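Local coordinates for COG0546: Predicted phosphatases (PDB 2AH5), which is of unknown function but is probably a phosphatase of the haloacid dehalogenase-like hydrolase family, at residues Ser3-Phe8 with His150-Glu155; Thr27-Glu32 with Gln69-Tyr74; Pro101-Thr106 with Gly128-Ser133; Ile180-Gly185 with His200-Val205. All blocks are in the same frame, centred on the assembly; numbering follows the deposited sequence.

Interaction 1: Ser3-Phe8 with His150-Glu155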
loop_
_atom_site.group_PDB
_atom_site.type_symbol
_atom_site.label_atom_id
_atom_site.label_comp_id
_atom_site.label_asym_id
_atom_site.label_seq_id
_atom_site.Cartn_x
_atom_site.Cartn_y
_atom_site.Cartn_z
ATOM N N SER A 3 13.414 -8.905 18.106
ATOM C CA SER A 3 12.327 -9.886 18.112
ATOM C C SER A 3 11.643 -10.024 16.741
ATOM O O SER A 3 10.892 -10.968 16.516
ATOM C CB SER A 3 11.312 -9.609 19.225
ATOM O OG SER A 3 10.369 -8.646 18.802
ATOM N N ILE A 4 11.912 -9.095 15.824
ATOM C CA ILE A 4 11.303 -9.178 14.483
ATOM C C ILE A 4 11.901 -10.373 13.745
ATOM O O ILE A 4 13.131 -10.537 13.685
ATOM C CB ILE A 4 11.505 -7.878 13.654
ATOM C CG1 ILE A 4 10.756 -6.700 14.290
ATOM C CG2 ILE A 4 11.055 -8.070 12.191
ATOM C CD1 ILE A 4 11.299 -5.363 13.890
ATOM N N THR A 5 11.023 -11.220 13.212
ATOM C CA THR A 5 11.429 -12.330 12.340
ATOM C C THR A 5 10.809 -12.273 10.931
ATOM O O THR A 5 11.162 -13.080 10.063
ATOM C CB THR A 5 11.099 -13.718 12.936
ATOM O OG1 THR A 5 9.677 -13.891 13.000
ATOM C CG2 THR A 5 11.700 -13.899 14.335
ATOM N N ALA A 6 9.902 -11.324 10.709
ATOM C CA ALA A 6 9.146 -11.239 9.461
ATOM C C ALA A 6 8.859 -9.771 9.152
ATOM O O ALA A 6 8.600 -8.972 10.060
ATOM C CB ALA A 6 7.859 -12.005 9.579
ATOM N N ILE A 7 8.938 -9.428 7.878
ATOM C CA ILE A 7 8.755 -8.047 7.450
ATOM C C ILE A 7 7.583 -7.939 6.463
ATOM O O ILE A 7 7.545 -8.669 5.457
ATOM C CB ILE A 7 10.041 -7.463 6.819
ATOM C CG1 ILE A 7 11.244 -7.590 7.779
ATOM C CG2 ILE A 7 9.792 -6.013 6.410
ATOM C CD1 ILE A 7 12.556 -6.969 7.229
ATOM N N PHE A 8 6.612 -7.068 6.786
ATOM C CA PHE A 8 5.424 -6.832 5.947
ATOM C C PHE A 8 5.595 -5.503 5.192
ATOM O O PHE A 8 6.024 -4.512 5.780
ATOM C CB PHE A 8 4.143 -6.715 6.802
ATOM C CG PHE A 8 3.784 -7.959 7.583
ATOM C CD1 PHE A 8 4.422 -9.182 7.353
ATOM C CD2 PHE A 8 2.737 -7.904 8.517
ATOM C CE1 PHE A 8 4.052 -10.335 8.069
ATOM C CE2 PHE A 8 2.348 -9.058 9.227
ATOM C CZ PHE A 8 3.006 -10.261 9.015
ATOM N N HIS A 150 1.140 -17.512 8.914
ATOM C CA HIS A 150 2.569 -17.797 9.054
ATOM C C HIS A 150 3.003 -18.058 10.486
ATOM O O HIS A 150 4.209 -18.118 10.786
ATOM C CB HIS A 150 3.418 -16.754 8.316
ATOM C CG HIS A 150 3.217 -16.819 6.843
ATOM N ND1 HIS A 150 3.759 -17.827 6.073
ATOM C CD2 HIS A 150 2.409 -16.106 6.023
ATOM C CE1 HIS A 150 3.358 -17.678 4.821
ATOM N NE2 HIS A 150 2.531 -16.645 4.766
ATOM N N GLN A 151 2.004 -18.215 11.351
ATOM C CA GLN A 151 2.206 -18.645 12.730
ATOM C C GLN A 151 3.140 -17.675 13.447
ATOM O O GLN A 151 4.081 -18.099 14.102
ATOM C CB GLN A 151 2.788 -20.064 12.754
ATOM C CG GLN A 151 1.808 -21.133 12.321
ATOM C CD GLN A 151 2.415 -22.534 12.373
ATOM O OE1 GLN A 151 3.013 -22.944 13.371
ATOM N NE2 GLN A 151 2.222 -23.284 11.301
ATOM N N LEU A 152 2.868 -16.378 13.273
ATOM C CA LEU A 152 3.643 -15.306 13.891
ATOM C C LEU A 152 2.845 -14.621 14.977
ATOM O O LEU A 152 1.657 -14.309 14.784
ATOM C CB LEU A 152 4.007 -14.243 12.835
ATOM C CG LEU A 152 4.896 -14.642 11.662
ATOM C CD1 LEU A 152 4.781 -13.605 10.539
ATOM C CD2 LEU A 152 6.352 -14.741 12.168
ATOM N N ALA A 153 3.517 -14.337 16.089
ATOM C CA ALA A 153 3.006 -13.405 17.116
ATOM C C ALA A 153 3.253 -11.982 16.633
ATOM O O ALA A 153 4.217 -11.738 15.917
ATOM C CB ALA A 153 3.690 -13.627 18.436
ATOM N N PRO A 154 2.366 -11.047 16.995
ATOM C CA PRO A 154 2.499 -9.689 16.451
ATOM C C PRO A 154 3.877 -9.055 16.732
ATOM O O PRO A 154 4.406 -8.301 15.912
ATOM C CB PRO A 154 1.399 -8.925 17.175
ATOM C CG PRO A 154 0.413 -9.943 17.566
ATOM C CD PRO A 154 1.204 -11.164 17.887
ATOM N N GLU A 155 4.464 -9.415 17.872
ATOM C CA GLU A 155 5.761 -8.916 18.297
ATOM C C GLU A 155 6.888 -9.253 17.302
ATOM O O GLU A 155 7.921 -8.569 17.249
ATOM C CB GLU A 155 6.059 -9.467 19.696
ATOM C CG GLU A 155 5.069 -8.982 20.795
ATOM C CD GLU A 155 3.628 -9.594 20.756
ATOM O OE1 GLU A 155 3.396 -10.729 20.310
ATOM O OE2 GLU A 155 2.697 -8.910 21.209
#
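Leu-152 presses both methyls of its fork onto the beginning of strand 6-9, an inner strand of the parallel, Rossmann-like sheet of the haloacid dehalogenase fold. The loop 150-155 reaches it straight from helix 139-149, which ends in a Schellman motif: Gln-151 has a positive phi of 58°, and Leu-152 N bonds back to Leu-147 O. A chi1 of -63° sets CG of Leu-152 beside the backbone N and turns the fork toward the strand, where the two methyls take different sets of partners. CD1 packs on Ala-6 CB at 3.6 Å and obliquely meets the ring of Phe-8, whose side chain comes from the opposite direction, 4.1 Å from Phe-8 CZ. CD2 also borders Ala-6 and lies 3.5 Å from Thr-5 OG1. Leu-147 touches both Phe-8 and Leu-152, so the helix closes the same apolar cluster.

At the other end, Glu-155 and Ser-3 bring their CA atoms to 6.6 Å. The carboxylate of Glu-155 leads away from the contact, while its backbone carbonyl faces Ser-3. The apolar half, lined by the buried Ala-6 and Phe-8, thus gives way to an exposed polar one, held by a single hydrogen bond across the segments: Ser-3 OG donates to Glu-155 O at 2.9 Å, approaching from above the carbonyl plane, 48° out of it.

Interaction 2: Thr27-Glu32 with Gln69-Tyr74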
loop_
_atom_site.group_PDB
_atom_site.type_symbol
_atom_site.label_atom_id
_atom_site.label_comp_id
_atom_site.label_asym_id
_atom_site.label_seq_id
_atom_site.Cartn_x
_atom_site.Cartn_y
_atom_site.Cartn_z
ATOM N N THR A 27 -9.049 10.359 -13.328
ATOM C CA THR A 27 -9.390 11.386 -14.342
ATOM C C THR A 27 -10.240 10.770 -15.466
ATOM O O THR A 27 -11.103 11.451 -16.040
ATOM C CB THR A 27 -8.141 12.117 -14.901
ATOM O OG1 THR A 27 -7.277 11.172 -15.523
ATOM C CG2 THR A 27 -7.353 12.857 -13.759
ATOM N N TYR A 28 -9.979 9.503 -15.793
ATOM C CA TYR A 28 -10.867 8.775 -16.731
ATOM C C TYR A 28 -12.290 8.757 -16.200
ATOM O O TYR A 28 -13.261 8.947 -16.957
ATOM C CB TYR A 28 -10.379 7.321 -16.993
ATOM C CG TYR A 28 -11.320 6.572 -17.922
ATOM C CD1 TYR A 28 -11.360 6.878 -19.283
ATOM C CD2 TYR A 28 -12.237 5.625 -17.419
ATOM C CE1 TYR A 28 -12.240 6.210 -20.152
ATOM C CE2 TYR A 28 -13.123 4.951 -18.278
ATOM C CZ TYR A 28 -13.122 5.266 -19.636
ATOM O OH TYR A 28 -14.004 4.649 -20.497
ATOM N N THR A 29 -12.425 8.503 -14.894
ATOM C CA THR A 29 -13.750 8.445 -14.266
ATOM C C THR A 29 -14.477 9.777 -14.343
ATOM O O THR A 29 -15.622 9.824 -14.761
ATOM C CB THR A 29 -13.678 7.914 -12.818
ATOM O OG1 THR A 29 -13.019 6.642 -12.838
ATOM C CG2 THR A 29 -15.111 7.726 -12.219
ATOM N N PHE A 30 -13.809 10.855 -13.945
ATOM C CA PHE A 30 -14.400 12.191 -14.038
ATOM C C PHE A 30 -14.738 12.595 -15.481
ATOM O O PHE A 30 -15.798 13.208 -15.708
ATOM C CB PHE A 30 -13.519 13.221 -13.339
ATOM C CG PHE A 30 -13.277 12.908 -11.869
ATOM C CD1 PHE A 30 -14.346 12.697 -10.999
ATOM C CD2 PHE A 30 -11.989 12.839 -11.366
ATOM C CE1 PHE A 30 -14.126 12.409 -9.624
ATOM C CE2 PHE A 30 -11.755 12.544 -10.017
ATOM C CZ PHE A 30 -12.834 12.324 -9.146
ATOM N N LYS A 31 -13.867 12.261 -16.435
ATOM C CA LYS A 31 -14.181 12.461 -17.874
ATOM C C LYS A 31 -15.499 11.737 -18.252
ATOM O O LYS A 31 -16.382 12.309 -18.882
ATOM C CB LYS A 31 -13.027 11.992 -18.769
ATOM C CG LYS A 31 -13.433 11.818 -20.264
ATOM C CD LYS A 31 -12.320 11.297 -21.126
ATOM C CE LYS A 31 -12.815 11.113 -22.551
ATOM N NZ LYS A 31 -11.700 10.897 -23.527
ATOM N N GLU A 32 -15.643 10.478 -17.837
ATOM C CA GLU A 32 -16.837 9.711 -18.205
ATOM C C GLU A 32 -18.091 10.237 -17.541
ATOM O O GLU A 32 -19.191 10.229 -18.151
ATOM C CB GLU A 32 -16.643 8.214 -17.913
ATOM C CG GLU A 32 -15.614 7.523 -18.839
ATOM C CD GLU A 32 -15.943 7.714 -20.321
ATOM O OE1 GLU A 32 -17.052 7.337 -20.728
ATOM O OE2 GLU A 32 -15.108 8.272 -21.060
ATOM N N GLN A 69 -17.102 1.472 -10.335
ATOM C CA GLN A 69 -17.095 0.581 -11.488
ATOM C C GLN A 69 -16.247 1.101 -12.636
ATOM O O GLN A 69 -15.424 0.356 -13.177
ATOM C CB GLN A 69 -18.518 0.279 -11.959
ATOM C CG GLN A 69 -18.572 -0.656 -13.173
ATOM C CD GLN A 69 -20.005 -0.900 -13.646
ATOM O OE1 GLN A 69 -20.873 -1.182 -12.841
ATOM N NE2 GLN A 69 -20.243 -0.798 -14.951
ATOM N N ILE A 70 -16.430 2.367 -13.001
ATOM C CA ILE A 70 -15.715 2.960 -14.129
ATOM C C ILE A 70 -14.200 3.004 -13.807
ATOM O O ILE A 70 -13.365 2.607 -14.616
ATOM C CB ILE A 70 -16.285 4.366 -14.493
ATOM C CG1 ILE A 70 -17.706 4.254 -15.077
ATOM C CG2 ILE A 70 -15.372 5.099 -15.493
ATOM C CD1 ILE A 70 -18.494 5.582 -15.032
ATOM N N TYR A 71 -13.862 3.480 -12.612
ATOM C CA TYR A 71 -12.469 3.508 -12.166
ATOM C C TYR A 71 -11.775 2.156 -12.359
ATOM O O TYR A 71 -10.674 2.069 -12.904
ATOM C CB TYR A 71 -12.420 3.925 -10.691
ATOM C CG TYR A 71 -11.005 3.949 -10.119
ATOM C CD1 TYR A 71 -10.319 5.139 -9.959
ATOM C CD2 TYR A 71 -10.379 2.764 -9.740
ATOM C CE1 TYR A 71 -9.024 5.155 -9.420
ATOM C CE2 TYR A 71 -9.099 2.762 -9.220
ATOM C CZ TYR A 71 -8.426 3.949 -9.062
ATOM O OH TYR A 71 -7.136 3.918 -8.538
ATOM N N ARG A 72 -12.420 1.112 -11.892
ATOM C CA ARG A 72 -11.829 -0.221 -11.987
ATOM C C ARG A 72 -11.688 -0.680 -13.438
ATOM O O ARG A 72 -10.724 -1.393 -13.764
ATOM C CB ARG A 72 -12.603 -1.220 -11.144
ATOM C CG ARG A 72 -12.628 -0.868 -9.677
ATOM C CD ARG A 72 -12.716 -2.101 -8.834
ATOM N NE ARG A 72 -12.563 -1.810 -7.403
ATOM C CZ ARG A 72 -11.425 -1.427 -6.814
ATOM N NH1 ARG A 72 -10.320 -1.245 -7.526
ATOM N NH2 ARG A 72 -11.400 -1.194 -5.501
ATOM N N SER A 73 -12.606 -0.225 -14.299
ATOM C CA SER A 73 -12.557 -0.468 -15.748
ATOM C C SER A 73 -11.335 0.134 -16.448
ATOM O O SER A 73 -10.832 -0.434 -17.433
ATOM C CB SER A 73 -13.855 0.014 -16.449
ATOM O OG SER A 73 -13.812 1.396 -16.821
ATOM N N TYR A 74 -10.867 1.287 -15.980
ATOM C CA TYR A 74 -9.615 1.816 -16.471
ATOM C C TYR A 74 -8.454 1.076 -15.773
ATOM O O TYR A 74 -7.488 0.652 -16.423
ATOM C CB TYR A 74 -9.518 3.331 -16.256
ATOM C CG TYR A 74 -8.235 3.916 -16.794
ATOM C CD1 TYR A 74 -8.182 4.506 -18.068
ATOM C CD2 TYR A 74 -7.063 3.846 -16.053
ATOM C CE1 TYR A 74 -6.985 5.042 -18.572
ATOM C CE2 TYR A 74 -5.863 4.363 -16.549
ATOM C CZ TYR A 74 -5.833 4.964 -17.806
ATOM O OH TYR A 74 -4.635 5.456 -18.287
#
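The Tyr-28 side chain crosses that of Ile-70 at about a right angle and overlaps Tyr-74 beside it, with Tyr-28 CE2 3.6 Å from Ile-70 CG2. Its chi1 of 178° swings CG away from the backbone N and toward the 69-74 helix. The two tyrosine rings are 5.6 Å apart between centroids with planes at 32°, too oblique for either a stack or an edge-to-face pair; Tyr-28 CB comes within 3.7 Å of Tyr-74 CD1. Glu-32 CG, one turn further along, rests 3.4 Å above the plane of the Tyr-28 ring near its rim, and also borders Ile-70 CG2. Both segments belong to the helical region inserted after the first strand of the core, consistent with a cap domain of the haloacid dehalogenase family. Here helices 19-33 and 64-79 run more antiparallel than parallel, their local axes 8.6 Å apart at closest approach and 129° in direction. At this distance Thr-29 OG1 lies 3.3 Å from Tyr-71 CA, while its hydrogen bond goes to Ala-25 O in its own helix. Ser-73 likewise serves its own helix: OG bonds Ile-70 O at 2.6 Å, in the carbonyl plane on a lone pair.

Interaction 3: Pro101-Thr106 with Gly128-Ser133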
loop_
_atom_site.group_PDB
_atom_site.type_symbol
_atom_site.label_atom_id
_atom_site.label_comp_id
_atom_site.label_asym_id
_atom_site.label_seq_id
_atom_site.Cartn_x
_atom_site.Cartn_y
_atom_site.Cartn_z
ATOM N N PRO A 101 12.029 -13.483 5.885
ATOM C CA PRO A 101 10.905 -13.753 5.007
ATOM C C PRO A 101 10.149 -12.419 4.891
ATOM O O PRO A 101 9.992 -11.740 5.907
ATOM C CB PRO A 101 10.087 -14.794 5.788
ATOM C CG PRO A 101 10.373 -14.504 7.231
ATOM C CD PRO A 101 11.835 -14.040 7.243
ATOM N N LEU A 102 9.759 -12.049 3.676
ATOM C CA LEU A 102 9.017 -10.828 3.377
ATOM C C LEU A 102 7.615 -11.137 2.879
ATOM O O LEU A 102 7.419 -12.142 2.140
ATOM C CB LEU A 102 9.714 -10.056 2.263
ATOM C CG LEU A 102 11.218 -9.833 2.371
ATOM C CD1 LEU A 102 11.708 -9.033 1.188
ATOM C CD2 LEU A 102 11.587 -9.171 3.707
ATOM N N TYR A 103 6.664 -10.275 3.246
ATOM C CA TYR A 103 5.253 -10.439 2.848
ATOM C C TYR A 103 4.704 -9.112 2.374
ATOM O O TYR A 103 5.071 -8.035 2.902
ATOM C CB TYR A 103 4.410 -10.930 4.040
ATOM C CG TYR A 103 4.956 -12.215 4.588
ATOM C CD1 TYR A 103 4.617 -13.430 3.992
ATOM C CD2 TYR A 103 5.891 -12.209 5.630
ATOM C CE1 TYR A 103 5.145 -14.624 4.456
ATOM C CE2 TYR A 103 6.416 -13.419 6.129
ATOM C CZ TYR A 103 6.037 -14.610 5.521
ATOM O OH TYR A 103 6.540 -15.802 5.974
ATOM N N ILE A 104 3.835 -9.166 1.370
ATOM C CA ILE A 104 3.030 -7.991 1.101
ATOM C C ILE A 104 1.704 -8.073 1.871
ATOM O O ILE A 104 1.021 -9.121 1.863
ATOM C CB ILE A 104 2.797 -7.812 -0.410
ATOM C CG1 ILE A 104 4.106 -7.364 -1.063
ATOM C CG2 ILE A 104 1.712 -6.797 -0.676
ATOM C CD1 ILE A 104 4.156 -7.621 -2.556
ATOM N N THR A 105 1.340 -6.941 2.485
ATOM C CA THR A 105 0.038 -6.740 3.179
ATOM C C THR A 105 -0.615 -5.444 2.672
ATOM O O THR A 105 -0.210 -4.346 3.051
ATOM C CB THR A 105 0.199 -6.669 4.705
ATOM O OG1 THR A 105 1.191 -5.682 5.043
ATOM C CG2 THR A 105 0.594 -7.982 5.253
ATOM N N THR A 106 -1.579 -5.580 1.759
ATOM C CA THR A 106 -2.147 -4.429 1.076
ATOM C C THR A 106 -3.679 -4.484 1.133
ATOM O O THR A 106 -4.252 -5.543 1.353
ATOM C CB THR A 106 -1.692 -4.386 -0.421
ATOM O OG1 THR A 106 -2.227 -3.208 -1.058
ATOM C CG2 THR A 106 -2.138 -5.675 -1.185
ATOM N N GLY A 128 4.691 -14.495 0.727
ATOM C CA GLY A 128 3.235 -14.412 0.704
ATOM C C GLY A 128 2.821 -13.031 0.263
ATOM O O GLY A 128 3.516 -12.066 0.529
ATOM N N ILE A 129 1.696 -12.954 -0.429
ATOM C CA ILE A 129 1.121 -11.697 -0.825
ATOM C C ILE A 129 -0.355 -11.754 -0.433
ATOM O O ILE A 129 -1.111 -12.620 -0.913
ATOM C CB ILE A 129 1.274 -11.435 -2.344
ATOM C CG1 ILE A 129 2.756 -11.384 -2.749
ATOM C CG2 ILE A 129 0.479 -10.134 -2.760
ATOM C CD1 ILE A 129 2.986 -11.068 -4.215
ATOM N N TYR A 130 -0.735 -10.827 0.441
ATOM C CA TYR A 130 -2.070 -10.771 1.063
ATOM C C TYR A 130 -2.712 -9.426 0.742
ATOM O O TYR A 130 -2.133 -8.378 1.035
ATOM C CB TYR A 130 -1.940 -10.988 2.574
ATOM C CG TYR A 130 -1.334 -12.356 2.859
ATOM C CD1 TYR A 130 -2.133 -13.488 2.805
ATOM C CD2 TYR A 130 0.034 -12.516 3.104
ATOM C CE1 TYR A 130 -1.615 -14.749 3.018
ATOM C CE2 TYR A 130 0.587 -13.811 3.326
ATOM C CZ TYR A 130 -0.269 -14.914 3.271
ATOM O OH TYR A 130 0.153 -16.222 3.483
ATOM N N GLY A 131 -3.888 -9.463 0.123
ATOM C CA GLY A 131 -4.644 -8.223 -0.176
ATOM C C GLY A 131 -6.059 -8.330 0.395
ATOM O O GLY A 131 -6.338 -9.225 1.195
ATOM N N SER A 132 -6.935 -7.414 -0.005
ATOM C CA SER A 132 -8.276 -7.364 0.550
ATOM C C SER A 132 -9.118 -8.501 -0.030
ATOM O O SER A 132 -8.895 -8.933 -1.165
ATOM C CB SER A 132 -8.937 -6.027 0.257
ATOM O OG SER A 132 -9.050 -5.845 -1.130
ATOM N N SER A 133 -10.111 -8.913 0.757
ATOM C CA SER A 133 -10.926 -10.121 0.504
ATOM C C SER A 133 -12.082 -10.075 1.497
ATOM O O SER A 133 -12.150 -9.148 2.322
ATOM C CB SER A 133 -10.098 -11.383 0.757
ATOM O OG SER A 133 -9.874 -11.613 2.153
#
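Ile-104 and Ile-129 stand side by side on neighbouring parallel strands, pointing the same way and sharing one conformation. In each, CG1 lies beside the backbone N (chi1 -72° and -61°) and the chain is extended beyond it, so the ends meet at 4.0 Å between Ile-104 CD1 and Ile-129 CD1. The other face of the sheet carries two tyrosines with almost equal torsions. The Tyr-103 ring meets Gly-128 obliquely, its CD1 3.4 Å from Gly-128 N, and the Tyr-130 ring offers its edge, with CE2 4.1 Å from Tyr-103 CD1. Tyr-130 OH is paired with His-150 NE2. Gly-128 has no side chain between these rings.

Strands 102-106 and 128-132 belong to a beta-alpha-beta unit through helix 110-119. Between them Tyr-130 N bonds Ile-104 O at 2.8 Å, Ile-104 N bonds Gly-128 O at 3.0 Å, and Thr-106 N reaches Tyr-130 O at 2.9 Å with an N-H...O angle of 166°. Thr-106 turns OG1 to Lys-108 N, leaving CG2 against Tyr-130 O. It ends the strand where the family's motif II threonine or serine is expected. Main-chain bonds thus set the register of the two strands, while the side chains add apolar packing on both faces.

Interaction 4: Ile180-Gly185 with His200-Val205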
loop_
_atom_site.group_PDB
_atom_site.type_symbol
_atom_site.label_atom_id
_atom_site.label_comp_id
_atom_site.label_asym_id
_atom_site.label_seq_id
_atom_site.Cartn_x
_atom_site.Cartn_y
_atom_site.Cartn_z
ATOM N N ILE A 180 7.478 5.349 6.004
ATOM C CA ILE A 180 8.319 5.800 4.892
ATOM C C ILE A 180 7.702 7.033 4.256
ATOM O O ILE A 180 6.471 7.164 4.204
ATOM C CB ILE A 180 8.616 4.675 3.862
ATOM C CG1 ILE A 180 7.371 4.315 3.004
ATOM C CG2 ILE A 180 9.305 3.475 4.594
ATOM C CD1 ILE A 180 7.222 5.182 1.715
ATOM N N THR A 181 8.553 7.951 3.798
ATOM C CA THR A 181 8.067 9.266 3.382
ATOM C C THR A 181 8.334 9.580 1.908
ATOM O O THR A 181 8.092 10.715 1.473
ATOM C CB THR A 181 8.675 10.391 4.259
ATOM O OG1 THR A 181 10.090 10.406 4.065
ATOM C CG2 THR A 181 8.395 10.154 5.745
ATOM N N TRP A 182 8.859 8.600 1.162
ATOM C CA TRP A 182 9.095 8.748 -0.290
ATOM C C TRP A 182 7.814 8.481 -1.088
ATOM O O TRP A 182 7.810 8.570 -2.331
ATOM C CB TRP A 182 10.234 7.831 -0.778
ATOM C CG TRP A 182 9.942 6.356 -0.714
ATOM C CD1 TRP A 182 9.100 5.641 -1.533
ATOM C CD2 TRP A 182 10.515 5.408 0.196
ATOM N NE1 TRP A 182 9.113 4.308 -1.178
ATOM C CE2 TRP A 182 9.961 4.139 -0.113
ATOM C CE3 TRP A 182 11.429 5.509 1.252
ATOM C CZ2 TRP A 182 10.282 2.981 0.603
ATOM C CZ3 TRP A 182 11.751 4.350 1.967
ATOM C CH2 TRP A 182 11.186 3.104 1.638
ATOM N N GLY A 183 6.741 8.141 -0.378
ATOM C CA GLY A 183 5.503 7.672 -1.006
ATOM C C GLY A 183 4.354 8.653 -0.943
ATOM O O GLY A 183 4.555 9.874 -1.038
ATOM N N PHE A 184 3.152 8.121 -0.762
ATOM C CA PHE A 184 1.944 8.916 -0.988
ATOM C C PHE A 184 1.433 9.638 0.254
ATOM O O PHE A 184 0.902 10.742 0.137
ATOM C CB PHE A 184 0.850 8.086 -1.693
ATOM C CG PHE A 184 1.314 7.442 -2.984
ATOM C CD1 PHE A 184 2.298 8.047 -3.773
ATOM C CD2 PHE A 184 0.748 6.249 -3.419
ATOM C CE1 PHE A 184 2.730 7.456 -4.962
ATOM C CE2 PHE A 184 1.163 5.657 -4.614
ATOM C CZ PHE A 184 2.169 6.252 -5.374
ATOM N N GLY A 185 1.633 9.045 1.432
ATOM C CA GLY A 185 1.221 9.675 2.673
ATOM C C GLY A 185 2.188 10.772 3.082
ATOM O O GLY A 185 3.375 10.738 2.718
ATOM N N HIS A 200 13.234 8.258 4.813
ATOM C CA HIS A 200 12.870 9.012 3.610
ATOM C C HIS A 200 13.449 8.422 2.311
ATOM O O HIS A 200 13.101 8.868 1.213
ATOM C CB HIS A 200 13.177 10.527 3.751
ATOM C CG HIS A 200 14.631 10.880 3.704
ATOM N ND1 HIS A 200 15.492 10.643 4.754
ATOM C CD2 HIS A 200 15.364 11.501 2.751
ATOM C CE1 HIS A 200 16.702 11.079 4.439
ATOM N NE2 HIS A 200 16.653 11.592 3.223
ATOM N N LYS A 201 14.332 7.432 2.458
ATOM C CA LYS A 201 14.962 6.748 1.347
ATOM C C LYS A 201 15.001 5.249 1.630
ATOM O O LYS A 201 15.263 4.848 2.770
ATOM C CB LYS A 201 16.414 7.208 1.165
ATOM C CG LYS A 201 16.603 8.588 0.561
ATOM C CD LYS A 201 18.097 8.887 0.604
ATOM C CE LYS A 201 18.578 9.654 -0.631
ATOM N NZ LYS A 201 20.059 9.895 -0.560
ATOM N N PRO A 202 14.780 4.418 0.601
ATOM C CA PRO A 202 14.745 2.968 0.833
ATOM C C PRO A 202 15.915 2.400 1.622
ATOM O O PRO A 202 15.673 1.611 2.525
ATOM C CB PRO A 202 14.685 2.390 -0.585
ATOM C CG PRO A 202 13.878 3.453 -1.324
ATOM C CD PRO A 202 14.496 4.731 -0.814
ATOM N N LEU A 203 17.164 2.783 1.323
ATOM C CA LEU A 203 18.312 2.148 2.022
ATOM C C LEU A 203 18.470 2.565 3.488
ATOM O O LEU A 203 19.098 1.848 4.313
ATOM C CB LEU A 203 19.633 2.233 1.223
ATOM C CG LEU A 203 19.607 1.659 -0.204
ATOM C CD1 LEU A 203 21.020 1.663 -0.816
ATOM C CD2 LEU A 203 19.001 0.260 -0.281
ATOM N N GLU A 204 17.804 3.656 3.857
ATOM C CA GLU A 204 17.735 4.045 5.259
ATOM C C GLU A 204 16.970 2.960 6.117
ATOM O O GLU A 204 17.223 2.777 7.308
ATOM C CB GLU A 204 17.044 5.383 5.318
ATOM C CG GLU A 204 17.173 6.088 6.611
ATOM C CD GLU A 204 16.496 7.447 6.568
ATOM O OE1 GLU A 204 15.954 7.843 5.496
ATOM O OE2 GLU A 204 16.509 8.089 7.628
ATOM N N VAL A 205 16.079 2.222 5.459
ATOM C CA VAL A 205 15.277 1.181 6.126
ATOM C C VAL A 205 16.185 0.117 6.744
ATOM O O VAL A 205 15.900 -0.461 7.790
ATOM C CB VAL A 205 14.293 0.514 5.138
ATOM C CG1 VAL A 205 13.634 -0.701 5.779
ATOM C CG2 VAL A 205 13.194 1.501 4.697
#
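Trp-182 slots its indole between two apolar knobs, one from each segment. Ile-180 CD1 sits 3.4 Å above one face, over the centre of the ring system. Against the opposite face Pro-202 makes a CH-pi contact, its CG 3.9 Å from the centroid of the six-membered ring and just 4° off the ring normal. On the same face as its CG, Pro-202 CD lies 3.8 Å from Trp-182 CE3. Beyond the far rim, in the plane of the indole, Val-205 CG2 closes the hollow at 4.0 Å from Trp-182 CH2. Trp-182 reaches this slot because CG sits between the backbone N and the carbonyl carbon (chi1 67°).

Next to it the chains run close: Thr-181 OG1 lies 3.1 Å from His-200 CB. Segment 200-205 keeps its own bend with Glu-204 OE1, which accepts from His-200 N at 2.8 Å, coming from above the carboxylate plane, and weakly from Lys-201 N. The contact joins the loop after strand 176-180 to the turn leading into helix 204-208. Its chemistry is essentially dispersive across the two segments, whereas the indole's polar end is used beyond them: NE1 bonds the backbone O of Thr-14, the last residue of what is probably the family's DxDx(T/V) motif.

Interactions 1 and 3 form one continuous block, their centres 13 Å apart. Strands 6-9 and 102-106 are sheet neighbours, joined by Ile-7 O to Tyr-103 N at 2.9 Å, and the loop of interaction 1 also reaches the outer strand of interaction 3 through His-150. Interaction 4 lies at the ends of strands 176-180 and 197-199, toward the other edge of the same sheet, about 19 Å from interaction 3 between centres. Interaction 2 lies apart in the helical insertion, 38 Å from interaction 1 between centres but about 7 Å from interaction 3 between nearest atoms. Thr-106 and Ile-180 touch the residues of the probable DxDx(T/V) motif, which places interactions 3 and 4 around the likely active site.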